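Local coordinates for protein pyridoxal kinase (PDB 4S1H) that probably transfers a phosphate from ATP to pyridoxal, making pyridoxal 5'-phosphate, at residues Ile34-Thr39 with Ile61-Ser66; Gly22-Asp27 with Pro265-Thr270; Asn3-Ile8 with Trp227-Ile232. One frame throughout, in Å; residues are numbered along the deposited sequence.

Interaction 1 of 3, residues Ile34-Thr39 with Ile61-Ser66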
ATOM      1  N   ILE A  34       2.220  -7.196  -6.872  1.00 13.87           N
ATOM      2  CA  ILE A  34       1.060  -6.521  -7.392  1.00 13.99           C
ATOM      3  C   ILE A  34      -0.028  -6.588  -6.317  1.00 13.76           C
ATOM      4  O   ILE A  34      -0.338  -7.672  -5.820  1.00 13.10           O
ATOM      5  CB  ILE A  34       0.554  -7.204  -8.680  1.00 14.50           C
ATOM      6  CG1 ILE A  34       1.644  -7.257  -9.758  1.00 16.29           C
ATOM      7  CG2 ILE A  34      -0.705  -6.516  -9.180  1.00 13.94           C
ATOM      8  CD1 ILE A  34       1.284  -8.163 -10.930  1.00 22.80           C
ATOM      9  N   PHE A  35      -0.618  -5.441  -5.991  1.00 13.30           N
ATOM     10  CA  PHE A  35      -1.666  -5.341  -4.979  1.00 12.99           C
ATOM     11  C   PHE A  35      -2.975  -4.881  -5.615  1.00 13.16           C
ATOM     12  O   PHE A  35      -3.200  -3.665  -5.826  1.00 15.56           O
ATOM     13  CB  PHE A  35      -1.266  -4.418  -3.828  1.00 13.04           C
ATOM     14  CG  PHE A  35       0.011  -4.802  -3.150  1.00 13.35           C
ATOM     15  CD1 PHE A  35       1.252  -4.350  -3.626  1.00 15.85           C
ATOM     16  CD2 PHE A  35      -0.002  -5.640  -2.033  1.00 14.34           C
ATOM     17  CE1 PHE A  35       2.436  -4.716  -2.986  1.00 15.54           C
ATOM     18  CE2 PHE A  35       1.188  -5.963  -1.392  1.00 13.44           C
ATOM     19  CZ  PHE A  35       2.399  -5.544  -1.884  1.00 18.13           C
ATOM     20  N   VAL A  36      -3.810  -5.828  -5.999  1.00 13.17           N
ATOM     21  CA  VAL A  36      -5.099  -5.545  -6.552  1.00 13.41           C
ATOM     22  C   VAL A  36      -6.084  -5.430  -5.393  1.00 14.37           C
ATOM     23  O   VAL A  36      -6.214  -6.318  -4.571  1.00 14.51           O
ATOM     24  CB  VAL A  36      -5.564  -6.606  -7.566  1.00 13.62           C
ATOM     25  CG1 VAL A  36      -6.962  -6.280  -8.062  1.00 13.97           C
ATOM     26  CG2 VAL A  36      -4.571  -6.704  -8.708  1.00 14.63           C
ATOM     27  N   LEU A  37      -6.787  -4.336  -5.309  1.00 14.95           N
ATOM     28  CA  LEU A  37      -7.726  -4.072  -4.197  1.00 13.71           C
ATOM     29  C   LEU A  37      -9.134  -4.607  -4.457  1.00 14.18           C
ATOM     30  O   LEU A  37      -9.644  -4.597  -5.569  1.00 15.12           O
ATOM     31  CB  LEU A  37      -7.796  -2.562  -3.912  1.00 14.47           C
ATOM     32  CG  LEU A  37      -6.433  -1.855  -3.838  1.00 14.16           C
ATOM     33  CD1 LEU A  37      -6.681  -0.393  -3.472  1.00 14.34           C
ATOM     34  CD2 LEU A  37      -5.445  -2.526  -2.895  1.00 15.27           C
ATOM     35  N   THR A  38      -9.774  -5.107  -3.407  1.00 15.53           N
ATOM     36  CA  THR A  38     -11.171  -5.524  -3.497  1.00 15.77           C
ATOM     37  C   THR A  38     -12.143  -4.547  -2.797  1.00 14.99           C
ATOM     38  O   THR A  38     -13.367  -4.693  -2.930  1.00 15.98           O
ATOM     39  CB  THR A  38     -11.411  -6.898  -2.848  1.00 15.32           C
ATOM     40  OG1 THR A  38     -11.062  -6.819  -1.470  1.00 14.48           O
ATOM     41  CG2 THR A  38     -10.554  -7.949  -3.497  1.00 14.57           C
ATOM     42  N   THR A  39     -11.585  -3.593  -2.041  1.00 15.70           N
ATOM     43  CA  THR A  39     -12.328  -2.483  -1.410  1.00 16.35           C
ATOM     44  C   THR A  39     -11.473  -1.232  -1.413  1.00 17.32           C
ATOM     45  O   THR A  39     -10.257  -1.317  -1.547  1.00 16.58           O
ATOM     46  CB  THR A  39     -12.690  -2.747   0.062  1.00 17.91           C
ATOM     47  OG1 THR A  39     -11.522  -2.718   0.899  1.00 17.91           O
ATOM     48  CG2 THR A  39     -13.371  -4.115   0.228  1.00 16.79           C
ATOM     49  N   ILE A  61     -12.136  -6.657 -13.422  1.00 17.60           N
ATOM     50  CA  ILE A  61     -11.814  -7.250 -14.721  1.00 18.26           C
ATOM     51  C   ILE A  61     -10.914  -6.350 -15.558  1.00 18.92           C
ATOM     52  O   ILE A  61      -9.919  -6.794 -16.140  1.00 17.84           O
ATOM     53  CB  ILE A  61     -13.112  -7.635 -15.485  1.00 19.47           C
ATOM     54  CG1 ILE A  61     -13.810  -8.785 -14.755  1.00 21.47           C
ATOM     55  CG2 ILE A  61     -12.822  -8.018 -16.911  1.00 20.08           C
ATOM     56  CD1 ILE A  61     -15.200  -9.074 -15.273  1.00 24.04           C
ATOM     57  N   SER A  62     -11.232  -5.065 -15.590  1.00 18.17           N
ATOM     58  CA  SER A  62     -10.432  -4.104 -16.330  1.00 20.46           C
ATOM     59  C   SER A  62      -8.988  -4.093 -15.842  1.00 19.00           C
ATOM     60  O   SER A  62      -8.032  -4.090 -16.641  1.00 19.73           O
ATOM     61  CB  SER A  62     -11.016  -2.711 -16.145  1.00 25.10           C
ATOM     62  OG  SER A  62     -10.306  -1.777 -16.897  1.00 21.47           O
ATOM     63  N   ILE A  63      -8.825  -4.055 -14.532  1.00 17.67           N
ATOM     64  CA  ILE A  63      -7.492  -4.157 -13.915  1.00 18.49           C
ATOM     65  C   ILE A  63      -6.760  -5.462 -14.271  1.00 16.62           C
ATOM     66  O   ILE A  63      -5.610  -5.420 -14.718  1.00 16.41           O
ATOM     67  CB  ILE A  63      -7.579  -4.008 -12.389  1.00 19.17           C
ATOM     68  CG1 ILE A  63      -7.922  -2.554 -12.059  1.00 21.12           C
ATOM     69  CG2 ILE A  63      -6.296  -4.457 -11.690  1.00 17.32           C
ATOM     70  CD1 ILE A  63      -8.476  -2.354 -10.673  1.00 17.96           C
ATOM     71  N   MET A  64      -7.429  -6.602 -14.127  1.00 17.96           N
ATOM     72  CA  MET A  64      -6.746  -7.868 -14.383  1.00 16.79           C
ATOM     73  C   MET A  64      -6.366  -8.011 -15.864  1.00 18.25           C
ATOM     74  O   MET A  64      -5.254  -8.450 -16.196  1.00 20.10           O
ATOM     75  CB  MET A  64      -7.584  -9.048 -13.902  1.00 18.40           C
ATOM     76  CG  MET A  64      -7.820  -9.044 -12.400  1.00 19.07           C
ATOM     77  SD  MET A  64      -6.330  -9.182 -11.406  1.00 21.38           S
ATOM     78  CE  MET A  64      -5.882 -10.886 -11.704  1.00 35.83           C
ATOM     79  N   ASP A  65      -7.251  -7.567 -16.750  1.00 18.36           N
ATOM     80  CA  ASP A  65      -6.962  -7.552 -18.195  1.00 19.39           C
ATOM     81  C   ASP A  65      -5.773  -6.653 -18.520  1.00 18.98           C
ATOM     82  O   ASP A  65      -4.933  -7.009 -19.313  1.00 22.77           O
ATOM     83  CB  ASP A  65      -8.159  -7.057 -18.996  1.00 21.13           C
ATOM     84  CG  ASP A  65      -9.314  -8.060 -19.022  1.00 23.73           C
ATOM     85  OD1 ASP A  65      -9.160  -9.240 -18.597  1.00 23.49           O
ATOM     86  OD2 ASP A  65     -10.378  -7.655 -19.516  1.00 32.86           O
ATOM     87  N   SER A  66      -5.709  -5.494 -17.883  1.00 18.34           N
ATOM     88  CA  SER A  66      -4.596  -4.543 -18.123  1.00 18.09           C
ATOM     89  C   SER A  66      -3.245  -5.117 -17.664  1.00 20.06           C
ATOM     90  O   SER A  66      -2.230  -4.978 -18.351  1.00 20.03           O
ATOM     91  CB  SER A  66      -4.901  -3.257 -17.372  1.00 19.13           C
ATOM     92  OG  SER A  66      -3.967  -2.237 -17.683  1.00 18.23           O
TER
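Val36 meets Ile63 and Met64 where helix 57-69 packs on strand 33-41 in the central sheet of this ribokinase-like fold. The contact is made by apolar side chains alone, and no hydrogen bond crosses it. The closely packed part is small. Both methyls of Val36 touch the helix. CG1 and CG2 of Val36 each lie 4.1 Å from Ile63 CG2, so one methyl of the isoleucine rests against the fork of the valine. The two side chains run past each other in opposite directions. With chi1 at -71°, Ile63 CG1 lies beside the backbone N and CG2 anti to that N, which turns CG2 to the strand. All three touching residues are buried.

Away from the strand the character changes, and Ile61, Ser62 and Asp65 are partly open to solvent. Asp65 forms a salt bridge with Arg96 of helix 87-100. Ser62 and Ser66 instead hydrogen-bond to the second subunit, through Gly52 N and Gly51 N of that chain. The second subunit meets both the helix and the strand: its His40 packs on Ile63 and bonds to Leu37 N.

Met64 starts off to one side of the strand and folds back. Its chain bends at chi2 (-62°) and chi3 (-71°), which carries the sulfur inward: Met64 SD ends 4.1 Å from Val36 CG2.

Interaction 2 of 3, residues Gly22-Asp27 with Pro265-Thr270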
ATOM      1  N   GLY A  22      -0.342  -6.310   3.647  1.00 14.84           N
ATOM      2  CA  GLY A  22       0.453  -6.944   2.629  1.00 14.63           C
ATOM      3  C   GLY A  22       1.484  -6.008   2.057  1.00 17.38           C
ATOM      4  O   GLY A  22       2.641  -6.385   1.899  1.00 16.30           O
ATOM      5  N   MET A  23       1.091  -4.775   1.821  1.00 18.59           N
ATOM      6  CA  MET A  23       2.042  -3.811   1.246  1.00 15.22           C
ATOM      7  C   MET A  23       3.190  -3.566   2.215  1.00 15.85           C
ATOM      8  O   MET A  23       4.358  -3.590   1.845  1.00 16.53           O
ATOM      9  CB  MET A  23       1.337  -2.495   0.902  1.00 16.51           C
ATOM     10  CG  MET A  23       0.258  -2.606  -0.182  1.00 19.21           C
ATOM     11  SD  MET A  23      -0.864  -1.152  -0.325  1.00 24.85           S
ATOM     12  CE  MET A  23      -2.121  -1.810  -1.393  1.00 28.66           C
ATOM     13  N   ILE A  24       2.854  -3.283   3.472  1.00 15.29           N
ATOM     14  CA  ILE A  24       3.841  -2.972   4.475  1.00 16.30           C
ATOM     15  C   ILE A  24       4.829  -4.133   4.611  1.00 15.44           C
ATOM     16  O   ILE A  24       6.042  -3.927   4.658  1.00 16.09           O
ATOM     17  CB  ILE A  24       3.184  -2.677   5.840  1.00 21.32           C
ATOM     18  CG1 ILE A  24       2.396  -1.370   5.756  1.00 22.82           C
ATOM     19  CG2 ILE A  24       4.234  -2.593   6.954  1.00 28.32           C
ATOM     20  CD1 ILE A  24       1.374  -1.215   6.871  1.00 29.55           C
ATOM     21  N   ILE A  25       4.298  -5.352   4.689  1.00 14.07           N
ATOM     22  CA  ILE A  25       5.135  -6.515   4.969  1.00 14.54           C
ATOM     23  C   ILE A  25       5.989  -6.890   3.740  1.00 15.15           C
ATOM     24  O   ILE A  25       7.210  -7.029   3.847  1.00 15.58           O
ATOM     25  CB  ILE A  25       4.311  -7.702   5.505  1.00 17.02           C
ATOM     26  CG1 ILE A  25       3.668  -7.265   6.816  1.00 16.39           C
ATOM     27  CG2 ILE A  25       5.206  -8.919   5.668  1.00 15.48           C
ATOM     28  CD1 ILE A  25       2.484  -8.107   7.261  1.00 16.74           C
ATOM     29  N   LEU A  26       5.346  -7.079   2.602  1.00 14.81           N
ATOM     30  CA  LEU A  26       6.065  -7.449   1.365  1.00 13.87           C
ATOM     31  C   LEU A  26       7.041  -6.353   0.938  1.00 15.90           C
ATOM     32  O   LEU A  26       8.170  -6.665   0.527  1.00 18.71           O
ATOM     33  CB  LEU A  26       5.095  -7.802   0.245  1.00 15.86           C
ATOM     34  CG  LEU A  26       4.316  -9.103   0.437  1.00 14.53           C
ATOM     35  CD1 LEU A  26       3.127  -9.221  -0.503  1.00 15.01           C
ATOM     36  CD2 LEU A  26       5.211 -10.328   0.298  1.00 19.42           C
ATOM     37  N   ASP A  27       6.656  -5.095   1.083  1.00 16.35           N
ATOM     38  CA  ASP A  27       7.632  -3.994   0.833  1.00 16.78           C
ATOM     39  C   ASP A  27       8.869  -4.121   1.768  1.00 19.68           C
ATOM     40  O   ASP A  27      10.019  -4.011   1.317  1.00 18.93           O
ATOM     41  CB  ASP A  27       7.016  -2.567   0.973  1.00 16.84           C
ATOM     42  CG  ASP A  27       5.917  -2.231  -0.092  1.00 21.52           C
ATOM     43  OD1 ASP A  27       5.723  -2.964  -1.098  1.00 21.02           O
ATOM     44  OD2 ASP A  27       5.199  -1.199   0.102  1.00 21.75           O
ATOM     45  N   PRO A 265      11.017  -2.632  11.559  1.00 23.91           N
ATOM     46  CA  PRO A 265      12.380  -3.169  11.742  1.00 23.63           C
ATOM     47  C   PRO A 265      12.481  -4.608  12.267  1.00 28.46           C
ATOM     48  O   PRO A 265      13.552  -5.203  12.168  1.00 33.66           O
ATOM     49  CB  PRO A 265      12.994  -2.190  12.756  1.00 35.04           C
ATOM     50  CG  PRO A 265      12.298  -0.914  12.489  1.00 36.38           C
ATOM     51  CD  PRO A 265      10.886  -1.301  12.182  1.00 26.15           C
ATOM     52  N   TYR A 266      11.393  -5.122  12.838  1.00 23.04           N
ATOM     53  CA  TYR A 266      11.330  -6.467  13.423  1.00 23.94           C
ATOM     54  C   TYR A 266      10.580  -7.447  12.529  1.00 22.51           C
ATOM     55  O   TYR A 266      10.471  -8.617  12.889  1.00 20.84           O
ATOM     56  CB  TYR A 266      10.681  -6.430  14.825  1.00 25.93           C
ATOM     57  CG  TYR A 266      11.350  -5.436  15.743  1.00 30.96           C
ATOM     58  CD1 TYR A 266      12.573  -5.719  16.341  1.00 36.75           C
ATOM     59  CD2 TYR A 266      10.801  -4.178  15.952  1.00 30.61           C
ATOM     60  CE1 TYR A 266      13.194  -4.794  17.150  1.00 33.95           C
ATOM     61  CE2 TYR A 266      11.412  -3.241  16.751  1.00 32.18           C
ATOM     62  CZ  TYR A 266      12.617  -3.540  17.343  1.00 28.63           C
ATOM     63  OH  TYR A 266      13.249  -2.629  18.140  1.00 36.72           O
ATOM     64  N   LEU A 267      10.102  -7.011  11.355  1.00 22.05           N
ATOM     65  CA  LEU A 267       9.276  -7.874  10.527  1.00 19.64           C
ATOM     66  C   LEU A 267      10.067  -9.043   9.927  1.00 18.32           C
ATOM     67  O   LEU A 267       9.505 -10.137   9.781  1.00 21.53           O
ATOM     68  CB  LEU A 267       8.567  -7.087   9.422  1.00 20.25           C
ATOM     69  CG  LEU A 267       7.422  -6.178   9.856  1.00 22.11           C
ATOM     70  CD1 LEU A 267       6.907  -5.415   8.672  1.00 17.82           C
ATOM     71  CD2 LEU A 267       6.256  -6.962  10.473  1.00 25.82           C
ATOM     72  N   LYS A 268      11.351  -8.817   9.667  1.00 19.94           N
ATOM     73  CA  LYS A 268      12.285  -9.823   9.163  1.00 23.23           C
ATOM     74  C   LYS A 268      13.017 -10.549  10.274  1.00 21.47           C
ATOM     75  O   LYS A 268      14.021 -11.226  10.032  1.00 24.06           O
ATOM     76  CB  LYS A 268      13.314  -9.190   8.209  1.00 26.99           C
ATOM     77  CG  LYS A 268      12.741  -8.736   6.878  1.00 37.75           C
ATOM     78  CD  LYS A 268      13.813  -8.203   5.924  1.00 46.38           C
ATOM     79  CE  LYS A 268      14.923  -9.196   5.613  1.00 51.95           C
ATOM     80  NZ  LYS A 268      14.565 -10.629   5.349  1.00 47.22           N
ATOM     81  N   GLY A 269      12.505 -10.455  11.507  1.00 21.76           N
ATOM     82  CA  GLY A 269      13.032 -11.209  12.638  1.00 23.10           C
ATOM     83  C   GLY A 269      13.050 -12.685  12.384  1.00 20.96           C
ATOM     84  O   GLY A 269      12.129 -13.231  11.779  1.00 19.96           O
ATOM     85  N   THR A 270      14.105 -13.321  12.854  1.00 20.65           N
ATOM     86  CA  THR A 270      14.299 -14.754  12.667  1.00 20.57           C
ATOM     87  C   THR A 270      14.131 -15.516  13.953  1.00 21.09           C
ATOM     88  O   THR A 270      14.267 -16.739  13.933  1.00 24.16           O
ATOM     89  CB  THR A 270      15.703 -15.063  12.101  1.00 23.60           C
ATOM     90  OG1 THR A 270      16.695 -14.531  12.980  1.00 27.54           O
ATOM     91  CG2 THR A 270      15.847 -14.490  10.727  1.00 26.98           C
TER
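Ile24 and Ile25 of helix 18-28 receive Leu267, a side chain from the loop after helix 234-250. This is a helix-loop contact in the ribokinase-like fold. It joins the first helix of the chain to a late loop. The side chain of Ile25 is about 11 Å from the bound ADP, so the contact lies near the nucleotide site but not in it. The backbones stay apart: Ile25 CA and Leu267 CA, the nearest pair, are 7.1 Å from each other.

Along the helix from Gly22, Met23 faces another way, onto Met23 of the second subunit. Ile24 is the first residue to touch the loop. It does so with its CG2 methyl, 4.2 Å from Leu267 CD1, while the longer branch of Ile24 leads away. Ile260, Ile261 and Ile264, which precede the loop segment, also pack on Ile24. Ile25 follows and carries the larger share on the helix side. It also packs on Thr219, Tyr222 and Ser226 of helix 216-229. Two residues on, Asp27 forms a salt bridge with Arg20 of the second subunit.

On the loop side, Tyr266 to Gly269 form a type I beta turn, closed by Gly269 N to Tyr266 O at 3.1 Å. Leu267 is the second residue of this turn and points at the helix, while the neighbouring Tyr266 and Lys268 are exposed. The chain of Leu267 crosses that of Ile25 at about a right angle. One methyl serves both isoleucines, for Leu267 CD1 also lies 4.2 Å from Ile25 CG1.

Interaction 3 of 3, residues Asn3-Ile8 with Trp227-Ile232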
ATOM      1  N   ASN A   3       7.405  -8.678 -11.123  1.00 20.75           N
ATOM      2  CA  ASN A   3       6.459  -8.932 -10.053  1.00 18.50           C
ATOM      3  C   ASN A   3       6.454 -10.416  -9.738  1.00 17.63           C
ATOM      4  O   ASN A   3       6.223 -11.219 -10.624  1.00 20.56           O
ATOM      5  CB  ASN A   3       5.070  -8.475 -10.488  1.00 18.20           C
ATOM      6  CG  ASN A   3       4.999  -6.975 -10.672  1.00 21.00           C
ATOM      7  OD1 ASN A   3       5.435  -6.236  -9.798  1.00 22.86           O
ATOM      8  ND2 ASN A   3       4.454  -6.527 -11.789  1.00 23.77           N
ATOM      9  N   LYS A   4       6.726 -10.750  -8.479  1.00 15.75           N
ATOM     10  CA  LYS A   4       6.797 -12.149  -8.038  1.00 17.31           C
ATOM     11  C   LYS A   4       5.498 -12.592  -7.377  1.00 17.23           C
ATOM     12  O   LYS A   4       5.190 -13.810  -7.381  1.00 18.60           O
ATOM     13  CB  LYS A   4       7.983 -12.307  -7.100  1.00 19.83           C
ATOM     14  CG  LYS A   4       8.223 -13.743  -6.644  1.00 35.26           C
ATOM     15  CD  LYS A   4       9.503 -13.897  -5.837  1.00 59.37           C
ATOM     16  CE  LYS A   4      10.749 -13.785  -6.697  1.00 55.96           C
ATOM     17  NZ  LYS A   4      11.938 -14.249  -5.932  1.00 56.49           N
ATOM     18  N   VAL A   5       4.768 -11.655  -6.760  1.00 14.50           N
ATOM     19  CA  VAL A   5       3.550 -11.952  -6.033  1.00 15.47           C
ATOM     20  C   VAL A   5       2.378 -11.168  -6.587  1.00 14.97           C
ATOM     21  O   VAL A   5       2.530 -10.005  -6.938  1.00 13.91           O
ATOM     22  CB  VAL A   5       3.681 -11.600  -4.515  1.00 15.95           C
ATOM     23  CG1 VAL A   5       2.417 -11.938  -3.742  1.00 18.91           C
ATOM     24  CG2 VAL A   5       4.902 -12.300  -3.922  1.00 15.21           C
ATOM     25  N   LEU A   6       1.210 -11.801  -6.618  1.00 13.95           N
ATOM     26  CA  LEU A   6      -0.049 -11.098  -6.871  1.00 13.58           C
ATOM     27  C   LEU A   6      -0.924 -11.335  -5.672  1.00 17.23           C
ATOM     28  O   LEU A   6      -1.105 -12.494  -5.253  1.00 13.53           O
ATOM     29  CB  LEU A   6      -0.718 -11.608  -8.136  1.00 16.52           C
ATOM     30  CG  LEU A   6      -2.169 -11.247  -8.376  1.00 16.42           C
ATOM     31  CD1 LEU A   6      -2.269  -9.740  -8.633  1.00 22.94           C
ATOM     32  CD2 LEU A   6      -2.696 -12.054  -9.553  1.00 17.86           C
ATOM     33  N   THR A   7      -1.412 -10.244  -5.102  1.00 13.60           N
ATOM     34  CA  THR A   7      -2.238 -10.336  -3.898  1.00 17.39           C
ATOM     35  C   THR A   7      -3.498  -9.507  -4.067  1.00 19.72           C
ATOM     36  O   THR A   7      -3.467  -8.313  -4.433  1.00 15.37           O
ATOM     37  CB  THR A   7      -1.460  -9.987  -2.606  1.00 20.02           C
ATOM     38  OG1 THR A   7      -2.387  -9.818  -1.525  1.00 17.42           O
ATOM     39  CG2 THR A   7      -0.662  -8.748  -2.759  1.00 21.38           C
ATOM     40  N   ILE A   8      -4.611 -10.157  -3.822  1.00 14.58           N
ATOM     41  CA  ILE A   8      -5.940  -9.628  -4.058  1.00 13.70           C
ATOM     42  C   ILE A   8      -6.658  -9.603  -2.733  1.00 18.14           C
ATOM     43  O   ILE A   8      -6.994 -10.670  -2.173  1.00 14.19           O
ATOM     44  CB  ILE A   8      -6.701 -10.524  -5.085  1.00 14.84           C
ATOM     45  CG1 ILE A   8      -5.944 -10.619  -6.416  1.00 15.71           C
ATOM     46  CG2 ILE A   8      -8.136 -10.058  -5.257  1.00 16.86           C
ATOM     47  CD1 ILE A   8      -6.478 -11.659  -7.389  1.00 16.63           C
ATOM     48  N   TRP A 227       8.421 -15.485   4.305  1.00 14.26           N
ATOM     49  CA  TRP A 227       9.449 -16.469   4.644  1.00 15.37           C
ATOM     50  C   TRP A 227       9.409 -17.706   3.726  1.00 15.96           C
ATOM     51  O   TRP A 227      10.447 -18.199   3.341  1.00 18.30           O
ATOM     52  CB  TRP A 227       9.350 -16.901   6.101  1.00 15.97           C
ATOM     53  CG  TRP A 227       9.831 -15.888   7.068  1.00 15.30           C
ATOM     54  CD1 TRP A 227       9.150 -15.409   8.124  1.00 14.93           C
ATOM     55  CD2 TRP A 227      11.118 -15.231   7.078  1.00 15.72           C
ATOM     56  NE1 TRP A 227       9.918 -14.493   8.803  1.00 15.40           N
ATOM     57  CE2 TRP A 227      11.125 -14.357   8.170  1.00 16.49           C
ATOM     58  CE3 TRP A 227      12.270 -15.306   6.268  1.00 17.73           C
ATOM     59  CZ2 TRP A 227      12.217 -13.529   8.475  1.00 17.72           C
ATOM     60  CZ3 TRP A 227      13.354 -14.466   6.556  1.00 21.25           C
ATOM     61  CH2 TRP A 227      13.324 -13.596   7.657  1.00 21.55           C
ATOM     62  N   ILE A 228       8.221 -18.123   3.320  1.00 15.21           N
ATOM     63  CA  ILE A 228       8.115 -19.155   2.288  1.00 16.49           C
ATOM     64  C   ILE A 228       8.814 -18.729   0.996  1.00 16.74           C
ATOM     65  O   ILE A 228       9.577 -19.497   0.404  1.00 18.18           O
ATOM     66  CB  ILE A 228       6.661 -19.515   2.007  1.00 17.47           C
ATOM     67  CG1 ILE A 228       6.033 -20.241   3.211  1.00 17.48           C
ATOM     68  CG2 ILE A 228       6.556 -20.396   0.775  1.00 17.14           C
ATOM     69  CD1 ILE A 228       4.539 -20.336   3.161  1.00 17.72           C
ATOM     70  N   ILE A 229       8.538 -17.508   0.584  1.00 15.59           N
ATOM     71  CA  ILE A 229       9.201 -16.953  -0.586  1.00 15.45           C
ATOM     72  C   ILE A 229      10.720 -16.963  -0.453  1.00 17.57           C
ATOM     73  O   ILE A 229      11.442 -17.275  -1.430  1.00 22.88           O
ATOM     74  CB  ILE A 229       8.647 -15.535  -0.948  1.00 16.05           C
ATOM     75  CG1 ILE A 229       7.219 -15.673  -1.464  1.00 17.60           C
ATOM     76  CG2 ILE A 229       9.534 -14.837  -1.979  1.00 17.73           C
ATOM     77  CD1 ILE A 229       6.443 -14.377  -1.603  1.00 17.72           C
ATOM     78  N   LYS A 230      11.223 -16.585   0.718  1.00 16.37           N
ATOM     79  CA  LYS A 230      12.670 -16.579   0.984  1.00 19.40           C
ATOM     80  C   LYS A 230      13.293 -17.992   1.104  1.00 22.04           C
ATOM     81  O   LYS A 230      14.511 -18.108   1.280  1.00 26.10           O
ATOM     82  CB  LYS A 230      12.986 -15.737   2.229  1.00 20.15           C
ATOM     83  CG  LYS A 230      12.621 -14.244   2.139  1.00 20.40           C
ATOM     84  CD  LYS A 230      13.452 -13.492   1.135  1.00 26.53           C
ATOM     85  CE  LYS A 230      12.932 -12.069   0.989  1.00 29.40           C
ATOM     86  NZ  LYS A 230      13.713 -11.337  -0.043  1.00 40.75           N
ATOM     87  N   GLY A 231      12.483 -19.046   1.006  1.00 19.73           N
ATOM     88  CA  GLY A 231      12.962 -20.412   0.977  1.00 26.97           C
ATOM     89  C   GLY A 231      12.996 -21.107   2.324  1.00 22.44           C
ATOM     90  O   GLY A 231      13.622 -22.152   2.457  1.00 25.11           O
ATOM     91  N   ILE A 232      12.347 -20.525   3.325  1.00 19.28           N
ATOM     92  CA  ILE A 232      12.321 -21.113   4.695  1.00 23.29           C
ATOM     93  C   ILE A 232      11.295 -22.254   4.723  1.00 19.05           C
ATOM     94  O   ILE A 232      10.185 -22.064   4.257  1.00 18.81           O
ATOM     95  CB  ILE A 232      11.964 -20.030   5.747  1.00 21.22           C
ATOM     96  CG1 ILE A 232      12.939 -18.851   5.658  1.00 24.10           C
ATOM     97  CG2 ILE A 232      11.941 -20.566   7.170  1.00 22.12           C
ATOM     98  CD1 ILE A 232      14.393 -19.227   5.742  1.00 25.50           C
TER
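Ile229 presses the end of its longer branch against Val5 and its shorter one against Lys4. Ile229 CD1 is 3.5 Å from Val5 CG2, which is tighter than usual for two carbons. The two side chains meet at a slant. Ile229 CG1 lies beside its backbone N and anti to the carbonyl carbon (chi1 -69°). The chain then runs on extended through chi2 (168°), and this takes CD1 out to the strand. The methyl of Val5 that it meets, CG2, is likewise the one beside the backbone N.

The second touch is at the edge of the contact. Lys4 CD is 4.0 Å from Ile229 CG2, and the two side chains pass in opposite directions. Only the aliphatic part of the lysine takes part. The nearest charged group of the other segment is also positive: Lys4 NZ and Lys230 NZ are 6.8 Å apart. This side is partly open to solvent, since Lys4 and Ile229 are partly exposed and Lys230 is exposed. Val5 is buried. No hydrogen bond joins the two segments.

Ile31 touches both Val5 and Ile229, and Phe78 of strand 78-81 touches both Lys4 and Ile229, so the small apolar patch extends to its neighbours. Just after Ile229 the helix ends. Gly231 takes a positive phi (94°), and two bonds run back into the last turn, from Gly231 N to Ile228 O and from Ile232 N to Trp227 O. The contact thus sets the Schellman-capped C-terminal end of helix 216-229 on the start of strand 5-9, a helix-on-sheet packing within the alpha/beta core of the ribokinase-like fold.

In the fold
From the N terminus, strand 5-9 leads into helix 18-28 and then strand 33-41. These three elements supply the first segments of interactions 3, 2 and 1. Interaction 1 closes the shortest loop, back from helix 57-69, and lies within the spans of both others. Interaction 3 closes at the end of helix 216-229. Interaction 2 starts later and closes later, at 265-270, so the two long loops cross. Strands 5-9 and 33-41 are neighbours in one sheet, linking interactions 1 and 3. Phe35 packs on Met23, joining interactions 1 and 2. Trp227 touches Lys268 and Gly269, joining interactions 2 and 3.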